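Local coordinates for citrate lyase, subunit 1 (Methanothrix soehngenii, PDB 6ZNW), which probably catalyses the interconversion of oxaloacetate, acetyl-CoA, ADP and phosphate with citrate, ATP and CoA, at residues Glu117-Ile122 against Glu199-Thr204; Ala282-Ala287 against Ala300-Tyr305. All blocks are in the same frame, centred on the assembly; numbering follows the deposited sequence.

Contact 1 (Glu117-Ile122 against Glu199-Thr204); sequences EYYVAI and EINPFT
The phenyl ring of Phe-203 stands against the flank of Tyr-118, with CB of Tyr-118 over one ring face in a CH-pi contact, 3.8 Å from the Phe-203 centroid. Farther out, the Tyr-118 ring turns its edge toward that ring in an offset edge-to-face pair, the planes 78° apart. Phe-203 holds CG between its own backbone N and carbonyl carbon (chi1 75°), which folds the ring back over the opposing strand. There Val-120 crosses it at about a right angle, CG1 lying 3.6 Å from CD2 of Phe-203. The same methyl meets CB of Ile-200 at 3.8 Å, so a beta-branched valine suits a place between two apolar neighbours; Phe-182 and Ile-183 of helix 176-192 pack on this face too. A leucine in place of Phe-203 would probably leave the Tyr-118 edge without an aromatic partner and Val-120 less well covered. Glu-117 runs alongside Pro-202, its CD 3.6 Å from CG of the proline, while OE2 reaches His-114. Two pairs of backbone hydrogen bonds, Tyr-118 with Phe-203 and Val-120 with Ile-200, fix the antiparallel register. Its shift by one residue at the cis Pro-202 corner is a beta bulge within the antiparallel sheet of the ATP-grasp domain; the Glu-Ile-Asn-Pro sequence recurs in succinyl-CoA synthetase beta subunits, consistent with a shared fold.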
ATOM      1  N   GLU A 117      80.459 -35.144  18.374  1.00173.39           N
ATOM      2  CA  GLU A 117      79.212 -35.590  17.758  1.00172.36           C
ATOM      3  C   GLU A 117      78.191 -35.814  18.872  1.00171.43           C
ATOM      4  O   GLU A 117      78.261 -36.823  19.573  1.00171.92           O
ATOM      5  CB  GLU A 117      79.409 -36.863  16.902  1.00173.85           C
ATOM      6  CG  GLU A 117      79.887 -36.569  15.485  1.00177.06           C
ATOM      7  CD  GLU A 117      79.778 -37.691  14.467  1.00180.98           C
ATOM      8  OE1 GLU A 117      79.534 -38.850  14.874  1.00181.97           O
ATOM      9  OE2 GLU A 117      79.933 -37.406  13.257  1.00181.75           O
ATOM     10  N   TYR A 118      77.280 -34.841  19.078  1.00169.66           N
ATOM     11  CA  TYR A 118      76.272 -34.932  20.132  1.00168.32           C
ATOM     12  C   TYR A 118      74.884 -35.174  19.518  1.00166.79           C
ATOM     13  O   TYR A 118      74.606 -34.759  18.392  1.00167.26           O
ATOM     14  CB  TYR A 118      76.267 -33.686  21.049  1.00168.55           C
ATOM     15  CG  TYR A 118      77.592 -33.337  21.706  1.00169.84           C
ATOM     16  CD1 TYR A 118      78.495 -34.325  22.072  1.00170.83           C
ATOM     17  CD2 TYR A 118      77.916 -32.020  22.007  1.00170.87           C
ATOM     18  CE1 TYR A 118      79.705 -34.011  22.678  1.00171.84           C
ATOM     19  CE2 TYR A 118      79.123 -31.693  22.616  1.00171.77           C
ATOM     20  CZ  TYR A 118      80.019 -32.694  22.947  1.00172.80           C
ATOM     21  OH  TYR A 118      81.224 -32.395  23.550  1.00174.27           O
ATOM     22  N   TYR A 119      74.014 -35.859  20.260  1.00164.40           N
ATOM     23  CA  TYR A 119      72.700 -36.232  19.766  1.00162.65           C
ATOM     24  C   TYR A 119      71.609 -35.517  20.553  1.00159.86           C
ATOM     25  O   TYR A 119      71.698 -35.427  21.774  1.00159.97           O
ATOM     26  CB  TYR A 119      72.498 -37.766  19.878  1.00163.12           C
ATOM     27  CG  TYR A 119      73.704 -38.615  19.518  1.00164.26           C
ATOM     28  CD1 TYR A 119      73.906 -39.057  18.218  1.00165.22           C
ATOM     29  CD2 TYR A 119      74.631 -38.990  20.481  1.00165.53           C
ATOM     30  CE1 TYR A 119      75.015 -39.828  17.881  1.00166.18           C
ATOM     31  CE2 TYR A 119      75.753 -39.743  20.153  1.00166.39           C
ATOM     32  CZ  TYR A 119      75.936 -40.170  18.853  1.00167.22           C
ATOM     33  OH  TYR A 119      77.029 -40.938  18.532  1.00168.91           O
ATOM     34  N   VAL A 120      70.584 -35.010  19.865  1.00157.18           N
ATOM     35  CA  VAL A 120      69.446 -34.359  20.510  1.00155.14           C
ATOM     36  C   VAL A 120      68.146 -34.747  19.802  1.00152.31           C
ATOM     37  O   VAL A 120      68.098 -34.764  18.575  1.00152.19           O
ATOM     38  CB  VAL A 120      69.598 -32.823  20.712  1.00156.02           C
ATOM     39  CG1 VAL A 120      69.696 -32.081  19.383  1.00156.76           C
ATOM     40  CG2 VAL A 120      68.460 -32.262  21.564  1.00156.39           C
ATOM     41  N   ALA A 121      67.113 -35.122  20.566  1.00149.97           N
ATOM     42  CA  ALA A 121      65.827 -35.493  19.983  1.00147.84           C
ATOM     43  C   ALA A 121      64.661 -35.052  20.846  1.00145.44           C
ATOM     44  O   ALA A 121      64.706 -35.203  22.059  1.00145.59           O
ATOM     45  CB  ALA A 121      65.756 -36.993  19.739  1.00147.89           C
ATOM     46  N   ILE A 122      63.617 -34.490  20.224  1.00143.01           N
ATOM     47  CA  ILE A 122      62.420 -34.091  20.952  1.00141.01           C
ATOM     48  C   ILE A 122      61.224 -34.859  20.400  1.00138.49           C
ATOM     49  O   ILE A 122      60.979 -34.891  19.194  1.00138.41           O
ATOM     50  CB  ILE A 122      62.172 -32.560  21.021  1.00141.55           C
ATOM     51  CG1 ILE A 122      63.458 -31.787  21.363  1.00142.53           C
ATOM     52  CG2 ILE A 122      61.057 -32.234  22.017  1.00141.97           C
ATOM     53  CD1 ILE A 122      63.378 -30.312  21.107  1.00143.73           C
ATOM     54  N   GLU A 199      65.032 -34.692  15.370  1.00161.27           N
ATOM     55  CA  GLU A 199      66.228 -35.441  15.724  1.00163.73           C
ATOM     56  C   GLU A 199      67.429 -34.860  15.009  1.00166.24           C
ATOM     57  O   GLU A 199      67.448 -34.808  13.783  1.00166.84           O
ATOM     58  CB  GLU A 199      66.070 -36.921  15.345  1.00166.03           C
ATOM     59  CG  GLU A 199      67.282 -37.776  15.665  1.00171.45           C
ATOM     60  CD  GLU A 199      67.363 -39.043  14.839  1.00177.50           C
ATOM     61  OE1 GLU A 199      66.495 -39.926  15.023  1.00179.46           O
ATOM     62  OE2 GLU A 199      68.283 -39.146  13.994  1.00178.11           O
ATOM     63  N   ILE A 200      68.421 -34.404  15.770  1.00167.60           N
ATOM     64  CA  ILE A 200      69.665 -33.900  15.216  1.00169.55           C
ATOM     65  C   ILE A 200      70.729 -34.879  15.678  1.00171.57           C
ATOM     66  O   ILE A 200      71.168 -34.837  16.831  1.00171.71           O
ATOM     67  CB  ILE A 200      69.969 -32.436  15.612  1.00170.13           C
ATOM     68  CG1 ILE A 200      68.751 -31.531  15.307  1.00171.04           C
ATOM     69  CG2 ILE A 200      71.223 -31.952  14.882  1.00170.58           C
ATOM     70  CD1 ILE A 200      68.744 -30.214  16.001  1.00172.30           C
ATOM     71  N   ASN A 201      71.041 -35.848  14.807  1.00172.97           N
ATOM     72  CA  ASN A 201      71.980 -36.925  15.088  1.00174.88           C
ATOM     73  C   ASN A 201      72.964 -37.068  13.945  1.00176.09           C
ATOM     74  O   ASN A 201      72.694 -37.781  12.976  1.00176.43           O
ATOM     75  CB  ASN A 201      71.244 -38.257  15.280  1.00176.97           C
ATOM     76  CG  ASN A 201      70.717 -38.532  16.673  1.00181.58           C
ATOM     77  OD1 ASN A 201      70.214 -37.649  17.379  1.00183.01           O
ATOM     78  ND2 ASN A 201      70.791 -39.793  17.091  1.00182.76           N
ATOM     79  N   PRO A 202      74.103 -36.373  14.016  1.00176.51           N
ATOM     80  CA  PRO A 202      74.592 -35.562  15.134  1.00177.14           C
ATOM     81  C   PRO A 202      74.582 -34.041  14.909  1.00177.99           C
ATOM     82  O   PRO A 202      74.263 -33.556  13.828  1.00177.74           O
ATOM     83  CB  PRO A 202      76.042 -36.074  15.268  1.00177.77           C
ATOM     84  CG  PRO A 202      76.452 -36.441  13.816  1.00178.03           C
ATOM     85  CD  PRO A 202      75.153 -36.533  12.999  1.00176.17           C
ATOM     86  N   PHE A 203      74.930 -33.289  15.963  1.00178.81           N
ATOM     87  CA  PHE A 203      75.179 -31.853  15.922  1.00180.04           C
ATOM     88  C   PHE A 203      76.631 -31.598  16.403  1.00181.34           C
ATOM     89  O   PHE A 203      77.207 -32.439  17.097  1.00181.18           O
ATOM     90  CB  PHE A 203      74.120 -31.017  16.675  1.00179.93           C
ATOM     91  CG  PHE A 203      74.122 -30.995  18.185  1.00180.58           C
ATOM     92  CD1 PHE A 203      74.858 -30.048  18.879  1.00181.49           C
ATOM     93  CD2 PHE A 203      73.282 -31.826  18.906  1.00181.30           C
ATOM     94  CE1 PHE A 203      74.824 -29.999  20.266  1.00182.29           C
ATOM     95  CE2 PHE A 203      73.244 -31.773  20.293  1.00182.06           C
ATOM     96  CZ  PHE A 203      74.003 -30.852  20.962  1.00182.04           C
ATOM     97  N   THR A 204      77.250 -30.489  15.970  1.00182.33           N
ATOM     98  CA  THR A 204      78.630 -30.156  16.355  1.00183.91           C
ATOM     99  C   THR A 204      78.817 -28.626  16.602  1.00184.98           C
ATOM    100  O   THR A 204      77.848 -27.873  16.548  1.00185.09           O
ATOM    101  CB  THR A 204      79.649 -30.745  15.331  1.00185.57           C
ATOM    102  OG1 THR A 204      79.354 -32.113  15.074  1.00187.06           O
ATOM    103  CG2 THR A 204      81.090 -30.614  15.813  1.00185.70           C
TER

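Contact 2 (Ala282-Ala287 against Ala300-Tyr305); sequences ASVIYA and ANYGEY
Ser-283 and Tyr-302 join helix 280-292 to strand 301-306 through a hydrogen bond, Tyr-302 OH donating to Ser-283 OG at 2.7 Å. The serine's own hydrogen can serve, or be shared between, the carbonyls of Gly-279 and Gly-280 where the helix opens, so a small hydroxyl that both accepts and donates suits this buried place. Tyr-302 spans the gap because its CG is anti to the backbone N (chi1 169°), which brings the phenol to the helix; the OH has a further hydrogen bond to the backbone of a chain of another protein in the assembly. Van der Waals contacts flank this bond. CB of Ser-283 sits 3.3 Å from the carbonyl O of Gly-303, CG2 of Val-284 lies 4.2 Å from CE1 of Tyr-302, and Glu-304 brings its CB to Ser-283. As for charge, the Glu-304 carboxylate bonds to Ser-261 and Ser-306 and makes a long, weak ion pair with Lys-263. The nearest atoms of that side chain are about 4 Å from a bound magnesium ion and from a phosphate probably left by crystallisation. Segments 282-287 and 301-305 run roughly antiparallel (153°), axes 8.4 Å apart at closest approach: a helix packed on a two-stranded antiparallel sheet (261-266 with 301-306) in the citrate-binding, succinyl-CoA-synthetase-like region, where the phosphate may mark a pocket.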
ATOM      1  N   ALA A 282      36.038 -48.894  11.612  1.00 90.11           N
ATOM      2  CA  ALA A 282      35.519 -49.979  10.786  1.00 90.76           C
ATOM      3  C   ALA A 282      36.388 -50.311   9.565  1.00 91.35           C
ATOM      4  O   ALA A 282      36.494 -51.481   9.214  1.00 91.35           O
ATOM      5  CB  ALA A 282      34.089 -49.667  10.345  1.00 90.47           C
ATOM      6  N   SER A 283      37.014 -49.308   8.930  1.00 91.73           N
ATOM      7  CA  SER A 283      37.837 -49.540   7.742  1.00 92.87           C
ATOM      8  C   SER A 283      39.052 -50.412   8.026  1.00 94.27           C
ATOM      9  O   SER A 283      39.426 -51.247   7.198  1.00 94.62           O
ATOM     10  CB  SER A 283      38.241 -48.219   7.096  1.00 93.42           C
ATOM     11  OG  SER A 283      38.840 -47.338   8.030  1.00 94.54           O
ATOM     12  N   VAL A 284      39.638 -50.231   9.217  1.00 94.84           N
ATOM     13  CA  VAL A 284      40.763 -51.001   9.713  1.00 96.09           C
ATOM     14  C   VAL A 284      40.294 -52.447   9.946  1.00 97.05           C
ATOM     15  O   VAL A 284      40.990 -53.382   9.548  1.00 97.48           O
ATOM     16  CB  VAL A 284      41.336 -50.348  10.999  1.00 97.01           C
ATOM     17  CG1 VAL A 284      42.258 -51.294  11.737  1.00 97.61           C
ATOM     18  CG2 VAL A 284      42.060 -49.051  10.673  1.00 97.62           C
ATOM     19  N   ILE A 285      39.100 -52.626  10.545  1.00 97.13           N
ATOM     20  CA  ILE A 285      38.523 -53.945  10.799  1.00 97.82           C
ATOM     21  C   ILE A 285      38.231 -54.694   9.490  1.00 99.07           C
ATOM     22  O   ILE A 285      38.523 -55.890   9.403  1.00 99.19           O
ATOM     23  CB  ILE A 285      37.302 -53.875  11.742  1.00 97.73           C
ATOM     24  CG1 ILE A 285      37.716 -53.288  13.095  1.00 98.23           C
ATOM     25  CG2 ILE A 285      36.673 -55.254  11.926  1.00 98.07           C
ATOM     26  CD1 ILE A 285      36.596 -52.948  14.001  1.00 99.44           C
ATOM     27  N   TYR A 286      37.749 -53.989   8.448  1.00 99.66           N
ATOM     28  CA  TYR A 286      37.516 -54.631   7.152  1.00100.91           C
ATOM     29  C   TYR A 286      38.842 -55.095   6.531  1.00102.63           C
ATOM     30  O   TYR A 286      38.901 -56.198   5.993  1.00103.04           O
ATOM     31  CB  TYR A 286      36.736 -53.721   6.197  1.00100.62           C
ATOM     32  CG  TYR A 286      35.233 -53.762   6.388  1.00100.91           C
ATOM     33  CD1 TYR A 286      34.615 -53.002   7.370  1.00101.64           C
ATOM     34  CD2 TYR A 286      34.424 -54.513   5.548  1.00101.48           C
ATOM     35  CE1 TYR A 286      33.234 -52.988   7.516  1.00102.34           C
ATOM     36  CE2 TYR A 286      33.040 -54.520   5.693  1.00102.18           C
ATOM     37  CZ  TYR A 286      32.448 -53.744   6.672  1.00102.94           C
ATOM     38  OH  TYR A 286      31.083 -53.744   6.831  1.00104.12           O
ATOM     39  N   ALA A 287      39.918 -54.294   6.678  1.00103.28           N
ATOM     40  CA  ALA A 287      41.257 -54.646   6.194  1.00104.21           C
ATOM     41  C   ALA A 287      41.802 -55.844   6.976  1.00105.41           C
ATOM     42  O   ALA A 287      42.417 -56.728   6.386  1.00105.56           O
ATOM     43  CB  ALA A 287      42.196 -53.458   6.334  1.00104.26           C
ATOM     44  N   ALA A 300      43.455 -53.800  -2.866  1.00116.45           N
ATOM     45  CA  ALA A 300      43.795 -52.697  -3.751  1.00114.49           C
ATOM     46  C   ALA A 300      43.963 -51.332  -3.083  1.00111.67           C
ATOM     47  O   ALA A 300      44.663 -50.481  -3.635  1.00111.92           O
ATOM     48  CB  ALA A 300      42.767 -52.602  -4.867  1.00114.64           C
ATOM     49  N   ASN A 301      43.333 -51.112  -1.918  1.00108.91           N
ATOM     50  CA  ASN A 301      43.411 -49.810  -1.261  1.00106.84           C
ATOM     51  C   ASN A 301      42.993 -49.845   0.213  1.00104.38           C
ATOM     52  O   ASN A 301      42.318 -50.777   0.656  1.00104.73           O
ATOM     53  CB  ASN A 301      42.481 -48.807  -2.003  1.00107.48           C
ATOM     54  CG  ASN A 301      41.007 -49.047  -1.735  1.00109.88           C
ATOM     55  OD1 ASN A 301      40.456 -50.102  -2.070  1.00110.84           O
ATOM     56  ND2 ASN A 301      40.357 -48.098  -1.071  1.00110.00           N
ATOM     57  N   TYR A 302      43.337 -48.775   0.943  1.00101.60           N
ATOM     58  CA  TYR A 302      42.863 -48.517   2.287  1.00 99.33           C
ATOM     59  C   TYR A 302      42.208 -47.133   2.200  1.00 96.64           C
ATOM     60  O   TYR A 302      42.868 -46.148   1.866  1.00 96.02           O
ATOM     61  CB  TYR A 302      43.960 -48.536   3.384  1.00 99.18           C
ATOM     62  CG  TYR A 302      43.388 -47.998   4.679  1.00 99.69           C
ATOM     63  CD1 TYR A 302      42.547 -48.777   5.462  1.00100.40           C
ATOM     64  CD2 TYR A 302      43.505 -46.652   5.003  1.00100.66           C
ATOM     65  CE1 TYR A 302      41.894 -48.247   6.568  1.00101.25           C
ATOM     66  CE2 TYR A 302      42.817 -46.102   6.075  1.00101.43           C
ATOM     67  CZ  TYR A 302      42.038 -46.910   6.878  1.00102.04           C
ATOM     68  OH  TYR A 302      41.401 -46.386   7.974  1.00103.10           O
ATOM     69  N   GLY A 303      40.937 -47.072   2.537  1.00 94.99           N
ATOM     70  CA  GLY A 303      40.207 -45.816   2.508  1.00 94.33           C
ATOM     71  C   GLY A 303      39.167 -45.693   3.595  1.00 92.82           C
ATOM     72  O   GLY A 303      38.868 -46.665   4.289  1.00 92.85           O
ATOM     73  N   GLU A 304      38.615 -44.482   3.746  1.00 91.09           N
ATOM     74  CA  GLU A 304      37.532 -44.190   4.685  1.00 89.38           C
ATOM     75  C   GLU A 304      36.871 -42.869   4.411  1.00 87.27           C
ATOM     76  O   GLU A 304      37.502 -41.925   3.948  1.00 87.24           O
ATOM     77  CB  GLU A 304      37.925 -44.300   6.180  1.00 91.08           C
ATOM     78  CG  GLU A 304      38.669 -43.105   6.748  1.00 94.46           C
ATOM     79  CD  GLU A 304      37.915 -42.171   7.674  1.00 98.54           C
ATOM     80  OE1 GLU A 304      38.592 -41.359   8.342  1.00 99.58           O
ATOM     81  OE2 GLU A 304      36.666 -42.208   7.708  1.00100.36           O
ATOM     82  N   TYR A 305      35.574 -42.822   4.701  1.00 85.22           N
ATOM     83  CA  TYR A 305      34.745 -41.641   4.669  1.00 83.56           C
ATOM     84  C   TYR A 305      33.896 -41.666   5.945  1.00 82.37           C
ATOM     85  O   TYR A 305      33.480 -42.731   6.387  1.00 81.88           O
ATOM     86  CB  TYR A 305      33.890 -41.532   3.387  1.00 83.16           C
ATOM     87  CG  TYR A 305      32.715 -42.483   3.335  1.00 83.38           C
ATOM     88  CD1 TYR A 305      32.884 -43.811   2.963  1.00 84.21           C
ATOM     89  CD2 TYR A 305      31.440 -42.064   3.696  1.00 83.77           C
ATOM     90  CE1 TYR A 305      31.813 -44.695   2.942  1.00 85.14           C
ATOM     91  CE2 TYR A 305      30.364 -42.942   3.687  1.00 84.55           C
ATOM     92  CZ  TYR A 305      30.551 -44.251   3.287  1.00 85.75           C
ATOM     93  OH  TYR A 305      29.496 -45.123   3.269  1.00 87.42           O
TER

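From the N terminus the chain first builds the ATP-grasp part of the protein, where contact 1 closes a long loop: 76 residues, including strands 128-134 and 149-154 and helix 176-192, separate its two segments. Strand 195-206 returns to lie between strands 118-125 and 209-220 of one antiparallel sheet. The chain then passes into the citrate-binding region, where contact 2 closes a much shorter loop, with 12 residues between its segments, five of them the rest of helix 280-292. The contacts are in series, neither nested nor crossed. The centres of contact 1 and contact 2 are about 38 Å apart. Contact 1 joins neighbouring strands of the ATP-grasp sheet, contact 2 a helix to a strand of the citrate-binding region.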